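Local coordinates for structural PPIase-like protein L605 (PDB 2OSE), which belongs to the cyclophilin family, whose members generally bind cyclosporin A and isomerise peptidyl-prolyl bonds, and is associated with the virion, at residues A[40-45]-A[110-115]; A[101-106]-A[142-147]. All coordinates share one frame; numbering follows the deposited sequence.

In the fold
Both contacts involve the long loop that runs between strands 89-92 and 128-135 of the cyclophilin barrel. Interaction 1 lays residues 110-115 against the start of helix 41-52, and interaction 2 holds residues 101-106 on the connection that enters strand 147-150. Their centres lie about 10 Å apart, and they are coupled directly: Ile112 O is 2.9 Å from Tyr143 N and Glu110 O is 2.6 Å from Thr105 OG1, both probable hydrogen bonds, while Pro111 CB packs 3.4 Å from Tyr142 CD1. As in related cyclophilins, interaction 2 probably lies beside the substrate groove, whereas interaction 1 fixes the same loop to a helix over the barrel end.

Interaction 1 of 2, residues A[40-45]-A[110-115]; sequences FPAGVE and EPIPPV
Phe40 slides the CD1-CE1-CZ part of its ring along residues 112-115, where it meets two backbone carbonyls and a methyl group. CD1 lies 3.5 Å from Val115 O and CE1 lies 3.5 Å from Pro113 O, so the aromatic C-H groups rest against oxygens, while CZ approaches Ile112 CG2 at 3.8 Å. Phe40 is the N-cap residue, immediately before helix 41-52, and with CG anti to the backbone N (chi1 -169°) its ring is carried out from the helix start toward the loop. Behind it, Gly43 N sits over one ring face near the rim, an approach eased by the absence of a side chain on that residue.

Ile112 is the apolar counterpart. Its CG2 branch is wedged between Phe40 and Ala42, reaching Ala42 CB at 3.5 Å, and the backbone of Ile112 is hydrogen-bonded to Tyr143. Phe116 and Tyr143 meet the Phe40 ring edge-to-face, and Val168 and Ile170 of strand 168-175 help to enclose it, which places this packing where the first helix of the cyclophilin fold closes over the barrel.

Polar linkage comes at the exposed side. One water at the edge of the Phe40 ring accepts from Ala42 N at 2.9 Å and donates to Val115 O at 2.8 Å. The loop bends to present that carbonyl through an inverse gamma turn centred on Pro114, with a weak bond from Val115 N to Pro113 O. No direct hydrogen bond joins the segments: they are held by aromatic C-H groups on carbonyl oxygens and by methyl packing, with the single water bonding both a first-turn amide of the helix and a loop carbonyl.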
ATOM      1  N   PHE A  40     -10.560  19.431  23.840  1.00 32.36           N
ATOM      2  CA  PHE A  40     -11.495  18.885  22.861  1.00 31.91           C
ATOM      3  C   PHE A  40     -12.384  17.894  23.564  1.00 31.99           C
ATOM      4  O   PHE A  40     -12.171  16.671  23.434  1.00 32.85           O
ATOM      5  CB  PHE A  40     -10.700  18.136  21.758  1.00 31.90           C
ATOM      6  CG  PHE A  40     -11.498  17.733  20.549  1.00 31.96           C
ATOM      7  CD1 PHE A  40     -12.886  17.908  20.481  1.00 32.17           C
ATOM      8  CD2 PHE A  40     -10.827  17.138  19.447  1.00 32.68           C
ATOM      9  CE1 PHE A  40     -13.606  17.509  19.354  1.00 33.53           C
ATOM     10  CE2 PHE A  40     -11.531  16.740  18.311  1.00 32.68           C
ATOM     11  CZ  PHE A  40     -12.923  16.930  18.250  1.00 33.27           C
ATOM     12  N   PRO A  41     -13.404  18.374  24.309  1.00 31.63           N
ATOM     13  CA  PRO A  41     -14.226  17.450  25.068  1.00 30.87           C
ATOM     14  C   PRO A  41     -14.795  16.217  24.372  1.00 30.91           C
ATOM     15  O   PRO A  41     -14.690  15.104  24.904  1.00 29.97           O
ATOM     16  CB  PRO A  41     -15.349  18.360  25.608  1.00 30.85           C
ATOM     17  CG  PRO A  41     -14.687  19.649  25.804  1.00 30.86           C
ATOM     18  CD  PRO A  41     -13.799  19.781  24.575  1.00 31.14           C
ATOM     19  N   ALA A  42     -15.424  16.384  23.210  1.00 30.61           N
ATOM     20  CA  ALA A  42     -16.056  15.234  22.553  1.00 29.66           C
ATOM     21  C   ALA A  42     -15.024  14.227  22.004  1.00 29.13           C
ATOM     22  O   ALA A  42     -15.281  13.045  21.971  1.00 28.15           O
ATOM     23  CB  ALA A  42     -16.989  15.715  21.385  1.00 30.82           C
ATOM     24  N   GLY A  43     -13.884  14.726  21.551  1.00 28.85           N
ATOM     25  CA  GLY A  43     -12.833  13.855  20.993  1.00 28.62           C
ATOM     26  C   GLY A  43     -12.091  13.084  22.074  1.00 28.28           C
ATOM     27  O   GLY A  43     -11.743  11.925  21.880  1.00 28.92           O
ATOM     28  N   VAL A  44     -11.851  13.742  23.200  1.00 28.26           N
ATOM     29  CA  VAL A  44     -11.310  13.110  24.431  1.00 27.74           C
ATOM     30  C   VAL A  44     -12.244  12.034  24.991  1.00 29.05           C
ATOM     31  O   VAL A  44     -11.804  10.907  25.299  1.00 28.29           O
ATOM     32  CB  VAL A  44     -10.958  14.184  25.485  1.00 26.91           C
ATOM     33  CG1 VAL A  44     -10.653  13.541  26.877  1.00 25.92           C
ATOM     34  CG2 VAL A  44      -9.777  14.969  24.994  1.00 25.84           C
ATOM     35  N   GLU A  45     -13.535  12.356  25.121  1.00 29.11           N
ATOM     36  CA  GLU A  45     -14.481  11.354  25.615  1.00 30.36           C
ATOM     37  C   GLU A  45     -14.602  10.138  24.707  1.00 30.30           C
ATOM     38  O   GLU A  45     -14.660   9.010  25.187  1.00 30.39           O
ATOM     39  CB  GLU A  45     -15.873  11.966  25.962  1.00 30.94           C
ATOM     40  CG  GLU A  45     -15.840  12.936  27.143  1.00 31.67           C
ATOM     41  CD  GLU A  45     -15.400  12.316  28.497  1.00 34.54           C
ATOM     42  OE1 GLU A  45     -15.586  11.102  28.745  1.00 34.79           O
ATOM     43  OE2 GLU A  45     -14.867  13.081  29.328  1.00 37.20           O
ATOM     44  N   GLU A 110     -21.685   8.599  14.932  1.00 47.46           N
ATOM     45  CA  GLU A 110     -21.756   9.953  14.399  1.00 47.84           C
ATOM     46  C   GLU A 110     -20.356  10.556  14.342  1.00 46.47           C
ATOM     47  O   GLU A 110     -19.553  10.358  15.269  1.00 46.21           O
ATOM     48  CB  GLU A 110     -22.620  10.862  15.279  1.00 47.47           C
ATOM     49  CG  GLU A 110     -24.111  10.580  15.298  1.00 50.07           C
ATOM     50  CD  GLU A 110     -24.850  11.570  16.207  1.00 50.93           C
ATOM     51  OE1 GLU A 110     -25.349  11.127  17.263  1.00 56.15           O
ATOM     52  OE2 GLU A 110     -24.908  12.792  15.887  1.00 54.69           O
ATOM     53  N   PRO A 111     -20.064  11.305  13.260  1.00 45.00           N
ATOM     54  CA  PRO A 111     -18.866  12.124  13.183  1.00 43.53           C
ATOM     55  C   PRO A 111     -18.765  13.055  14.385  1.00 42.23           C
ATOM     56  O   PRO A 111     -19.801  13.523  14.896  1.00 42.39           O
ATOM     57  CB  PRO A 111     -19.097  12.977  11.930  1.00 44.05           C
ATOM     58  CG  PRO A 111     -20.062  12.225  11.091  1.00 44.91           C
ATOM     59  CD  PRO A 111     -20.883  11.372  12.029  1.00 45.51           C
ATOM     60  N   ILE A 112     -17.539  13.346  14.819  1.00 39.42           N
ATOM     61  CA  ILE A 112     -17.326  14.311  15.897  1.00 36.94           C
ATOM     62  C   ILE A 112     -16.933  15.661  15.329  1.00 36.32           C
ATOM     63  O   ILE A 112     -15.910  15.772  14.683  1.00 35.46           O
ATOM     64  CB  ILE A 112     -16.218  13.843  16.928  1.00 36.80           C
ATOM     65  CG1 ILE A 112     -16.544  12.455  17.457  1.00 34.23           C
ATOM     66  CG2 ILE A 112     -16.080  14.860  18.070  1.00 33.45           C
ATOM     67  CD1 ILE A 112     -15.346  11.708  18.053  1.00 36.22           C
ATOM     68  N   PRO A 113     -17.752  16.711  15.588  1.00 36.77           N
ATOM     69  CA  PRO A 113     -17.467  18.063  15.113  1.00 36.18           C
ATOM     70  C   PRO A 113     -16.247  18.676  15.753  1.00 35.81           C
ATOM     71  O   PRO A 113     -15.905  18.308  16.878  1.00 35.75           O
ATOM     72  CB  PRO A 113     -18.721  18.855  15.525  1.00 36.77           C
ATOM     73  CG  PRO A 113     -19.775  17.831  15.627  1.00 38.27           C
ATOM     74  CD  PRO A 113     -19.060  16.658  16.267  1.00 36.69           C
ATOM     75  N   PRO A 114     -15.609  19.633  15.057  1.00 35.25           N
ATOM     76  CA  PRO A 114     -14.437  20.271  15.608  1.00 35.90           C
ATOM     77  C   PRO A 114     -14.812  21.332  16.652  1.00 36.78           C
ATOM     78  O   PRO A 114     -14.467  22.499  16.510  1.00 36.82           O
ATOM     79  CB  PRO A 114     -13.736  20.882  14.378  1.00 35.84           C
ATOM     80  CG  PRO A 114     -14.795  20.977  13.295  1.00 34.96           C
ATOM     81  CD  PRO A 114     -15.989  20.184  13.729  1.00 35.77           C
ATOM     82  N   VAL A 115     -15.505  20.909  17.701  1.00 37.15           N
ATOM     83  CA  VAL A 115     -15.811  21.830  18.795  1.00 38.66           C
ATOM     84  C   VAL A 115     -14.757  21.679  19.873  1.00 37.68           C
ATOM     85  O   VAL A 115     -14.856  20.781  20.698  1.00 38.20           O
ATOM     86  CB  VAL A 115     -17.214  21.582  19.416  1.00 37.76           C
ATOM     87  CG1 VAL A 115     -17.515  22.667  20.452  1.00 40.68           C
ATOM     88  CG2 VAL A 115     -18.293  21.570  18.358  1.00 40.30           C
TER
HETATM   89  O   HOH W   1     -16.299  18.697  21.786  1.00 40.69           O

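Interaction 2 of 2, residues A[101-106]-A[142-147]; sequences SSAGTV and YYDSTF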
ATOM      1  N   SER A 101     -12.025  -3.068   7.552  1.00 50.55           N
ATOM      2  CA  SER A 101     -11.250  -2.105   8.374  1.00 50.15           C
ATOM      3  C   SER A 101     -11.704  -0.637   8.317  1.00 49.07           C
ATOM      4  O   SER A 101     -11.432   0.059   7.336  1.00 49.77           O
ATOM      5  CB  SER A 101      -9.767  -2.165   7.997  1.00 50.73           C
ATOM      6  OG  SER A 101      -8.992  -1.379   8.896  1.00 51.94           O
ATOM      7  N   SER A 102     -12.346  -0.151   9.378  1.00 46.95           N
ATOM      8  CA  SER A 102     -12.702   1.271   9.457  1.00 45.10           C
ATOM      9  C   SER A 102     -12.818   1.834  10.893  1.00 43.39           C
ATOM     10  O   SER A 102     -12.900   1.094  11.879  1.00 41.92           O
ATOM     11  CB  SER A 102     -13.981   1.557   8.657  1.00 45.40           C
ATOM     12  OG  SER A 102     -15.128   1.086   9.337  1.00 45.74           O
ATOM     13  N   ALA A 103     -12.868   3.159  10.971  1.00 42.53           N
ATOM     14  CA  ALA A 103     -12.958   3.874  12.235  1.00 42.57           C
ATOM     15  C   ALA A 103     -14.415   4.153  12.609  1.00 42.89           C
ATOM     16  O   ALA A 103     -15.329   4.041  11.765  1.00 42.45           O
ATOM     17  CB  ALA A 103     -12.164   5.177  12.158  1.00 41.74           C
ATOM     18  N   GLY A 104     -14.621   4.549  13.867  1.00 42.46           N
ATOM     19  CA  GLY A 104     -15.961   4.850  14.355  1.00 42.35           C
ATOM     20  C   GLY A 104     -15.934   5.782  15.538  1.00 42.21           C
ATOM     21  O   GLY A 104     -14.907   6.400  15.828  1.00 42.13           O
ATOM     22  N   THR A 105     -17.082   5.902  16.198  1.00 41.89           N
ATOM     23  CA  THR A 105     -17.253   6.740  17.366  1.00 41.24           C
ATOM     24  C   THR A 105     -18.282   6.099  18.298  1.00 41.88           C
ATOM     25  O   THR A 105     -19.091   5.267  17.863  1.00 42.21           O
ATOM     26  CB  THR A 105     -17.656   8.210  17.029  1.00 41.23           C
ATOM     27  OG1 THR A 105     -19.069   8.311  16.774  1.00 41.23           O
ATOM     28  CG2 THR A 105     -16.852   8.787  15.846  1.00 40.02           C
ATOM     29  N   VAL A 106     -18.241   6.482  19.572  1.00 41.77           N
ATOM     30  CA  VAL A 106     -19.179   5.967  20.589  1.00 42.24           C
ATOM     31  C   VAL A 106     -20.547   6.683  20.512  1.00 43.02           C
ATOM     32  O   VAL A 106     -21.499   6.312  21.202  1.00 42.83           O
ATOM     33  CB  VAL A 106     -18.604   6.082  22.040  1.00 42.22           C
ATOM     34  CG1 VAL A 106     -17.330   5.244  22.198  1.00 41.81           C
ATOM     35  CG2 VAL A 106     -18.341   7.565  22.439  1.00 41.55           C
ATOM     36  N   TYR A 142     -14.153  16.688  10.365  1.00 36.01           N
ATOM     37  CA  TYR A 142     -14.663  15.868  11.467  1.00 35.70           C
ATOM     38  C   TYR A 142     -13.546  14.983  12.034  1.00 34.25           C
ATOM     39  O   TYR A 142     -12.505  14.847  11.427  1.00 33.36           O
ATOM     40  CB  TYR A 142     -15.853  14.987  11.052  1.00 36.53           C
ATOM     41  CG  TYR A 142     -17.141  15.761  10.770  1.00 40.09           C
ATOM     42  CD1 TYR A 142     -17.979  16.211  11.822  1.00 39.57           C
ATOM     43  CD2 TYR A 142     -17.513  16.069   9.452  1.00 39.36           C
ATOM     44  CE1 TYR A 142     -19.165  16.943  11.549  1.00 40.04           C
ATOM     45  CE2 TYR A 142     -18.700  16.815   9.173  1.00 40.93           C
ATOM     46  CZ  TYR A 142     -19.503  17.240  10.220  1.00 40.78           C
ATOM     47  OH  TYR A 142     -20.653  17.944   9.925  1.00 44.17           O
ATOM     48  N   TYR A 143     -13.809  14.378  13.188  1.00 32.76           N
ATOM     49  CA  TYR A 143     -12.878  13.486  13.844  1.00 31.83           C
ATOM     50  C   TYR A 143     -13.580  12.203  14.167  1.00 31.63           C
ATOM     51  O   TYR A 143     -14.824  12.118  14.157  1.00 32.42           O
ATOM     52  CB  TYR A 143     -12.287  14.129  15.101  1.00 29.60           C
ATOM     53  CG  TYR A 143     -11.482  15.351  14.792  1.00 29.56           C
ATOM     54  CD1 TYR A 143     -10.105  15.272  14.608  1.00 23.10           C
ATOM     55  CD2 TYR A 143     -12.085  16.592  14.671  1.00 24.87           C
ATOM     56  CE1 TYR A 143      -9.370  16.382  14.318  1.00 25.69           C
ATOM     57  CE2 TYR A 143     -11.359  17.706  14.367  1.00 26.95           C
ATOM     58  CZ  TYR A 143     -10.002  17.600  14.178  1.00 27.73           C
ATOM     59  OH  TYR A 143      -9.251  18.720  13.910  1.00 29.45           O
ATOM     60  N   ASP A 144     -12.778  11.183  14.421  1.00 31.55           N
ATOM     61  CA  ASP A 144     -13.298   9.901  14.831  1.00 32.16           C
ATOM     62  C   ASP A 144     -12.297   9.240  15.822  1.00 31.74           C
ATOM     63  O   ASP A 144     -11.539   9.941  16.522  1.00 31.11           O
ATOM     64  CB  ASP A 144     -13.689   9.031  13.588  1.00 33.10           C
ATOM     65  CG  ASP A 144     -12.540   8.830  12.586  1.00 35.16           C
ATOM     66  OD1 ASP A 144     -11.340   8.981  12.975  1.00 31.40           O
ATOM     67  OD2 ASP A 144     -12.841   8.498  11.389  1.00 34.12           O
ATOM     68  N   SER A 145     -12.325   7.916  15.875  1.00 31.11           N
ATOM     69  CA  SER A 145     -11.417   7.105  16.689  1.00 31.06           C
ATOM     70  C   SER A 145      -9.933   7.117  16.258  1.00 29.40           C
ATOM     71  O   SER A 145      -9.075   6.609  17.001  1.00 29.43           O
ATOM     72  CB  SER A 145     -11.929   5.667  16.674  1.00 30.74           C
ATOM     73  OG  SER A 145     -12.020   5.185  15.332  1.00 33.47           O
ATOM     74  N   THR A 146      -9.653   7.642  15.059  1.00 28.12           N
ATOM     75  CA  THR A 146      -8.306   7.726  14.485  1.00 27.87           C
ATOM     76  C   THR A 146      -7.379   8.686  15.240  1.00 26.32           C
ATOM     77  O   THR A 146      -7.664   9.869  15.381  1.00 25.23           O
ATOM     78  CB  THR A 146      -8.329   8.168  12.984  1.00 28.73           C
ATOM     79  OG1 THR A 146      -9.310   7.383  12.279  1.00 31.09           O
ATOM     80  CG2 THR A 146      -6.928   7.954  12.335  1.00 27.79           C
ATOM     81  N   PHE A 147      -6.256   8.158  15.718  1.00 24.90           N
ATOM     82  CA  PHE A 147      -5.406   8.938  16.594  1.00 24.02           C
ATOM     83  C   PHE A 147      -3.937   8.740  16.228  1.00 23.40           C
ATOM     84  O   PHE A 147      -3.561   7.722  15.673  1.00 23.79           O
ATOM     85  CB  PHE A 147      -5.692   8.571  18.077  1.00 22.74           C
ATOM     86  CG  PHE A 147      -5.138   7.220  18.498  1.00 22.58           C
ATOM     87  CD1 PHE A 147      -3.796   7.089  18.857  1.00 24.64           C
ATOM     88  CD2 PHE A 147      -5.950   6.101  18.536  1.00 21.12           C
ATOM     89  CE1 PHE A 147      -3.290   5.877  19.253  1.00 24.81           C
ATOM     90  CE2 PHE A 147      -5.453   4.859  18.937  1.00 21.02           C
ATOM     91  CZ  PHE A 147      -4.129   4.759  19.291  1.00 22.93           C
TER
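Gly104 and Ser145 pair at two points, just where an Asx turn at Asp144 bends the chain toward strand 147-150 of the cyclophilin barrel. Gly104 N donates to Ser145 OG (3.1 Å, 163°), a nearly straight bond, and Gly104 O receives Ser145 N at 3.0 Å in a more bent bond (133° at the hydrogen), although the N lies almost in line with the C=O bond. Ser145 can use its hydroxyl this way because chi1 of 57° tucks OG back between its own N and carbonyl carbon, close to the backbone of Gly104. The same oxygen is also hydrogen-bonded to Gly93 O, so this buried hydroxyl joins three pieces of backbone.

Packing is tight around Ala103 as well. Its methyl group points into the turn, with CB 3.2 Å from Ser145 OG and 3.5 Å from Asp144 OD2, so it rests on polar oxygens rather than on hydrocarbon. On the other flank the fit is slacker: Thr105 CG2 crosses the Asp144 side chain at about a right angle and comes no nearer than 3.9 Å to Asp144 CB. The hydroxyl of Thr105 is turned to another partner, Glu110 O.

Toward Ser101 and Ser102 the first segment leaves the turn and becomes exposed. At the buried turn itself a second subunit of the trimer takes part: its Arg193 forms a salt bridge with Asp144 OD1 and packs on Thr146. That charge probably steadies the carboxylate in its negative form. By analogy with related cyclophilins, residues 142-147 probably lie beside the substrate groove. Within the turn, Thr146 OG1 (2.7 Å) and Thr146 N (3.0 Å) both reach Asp144 OD1 from the same face of the carboxylate plane.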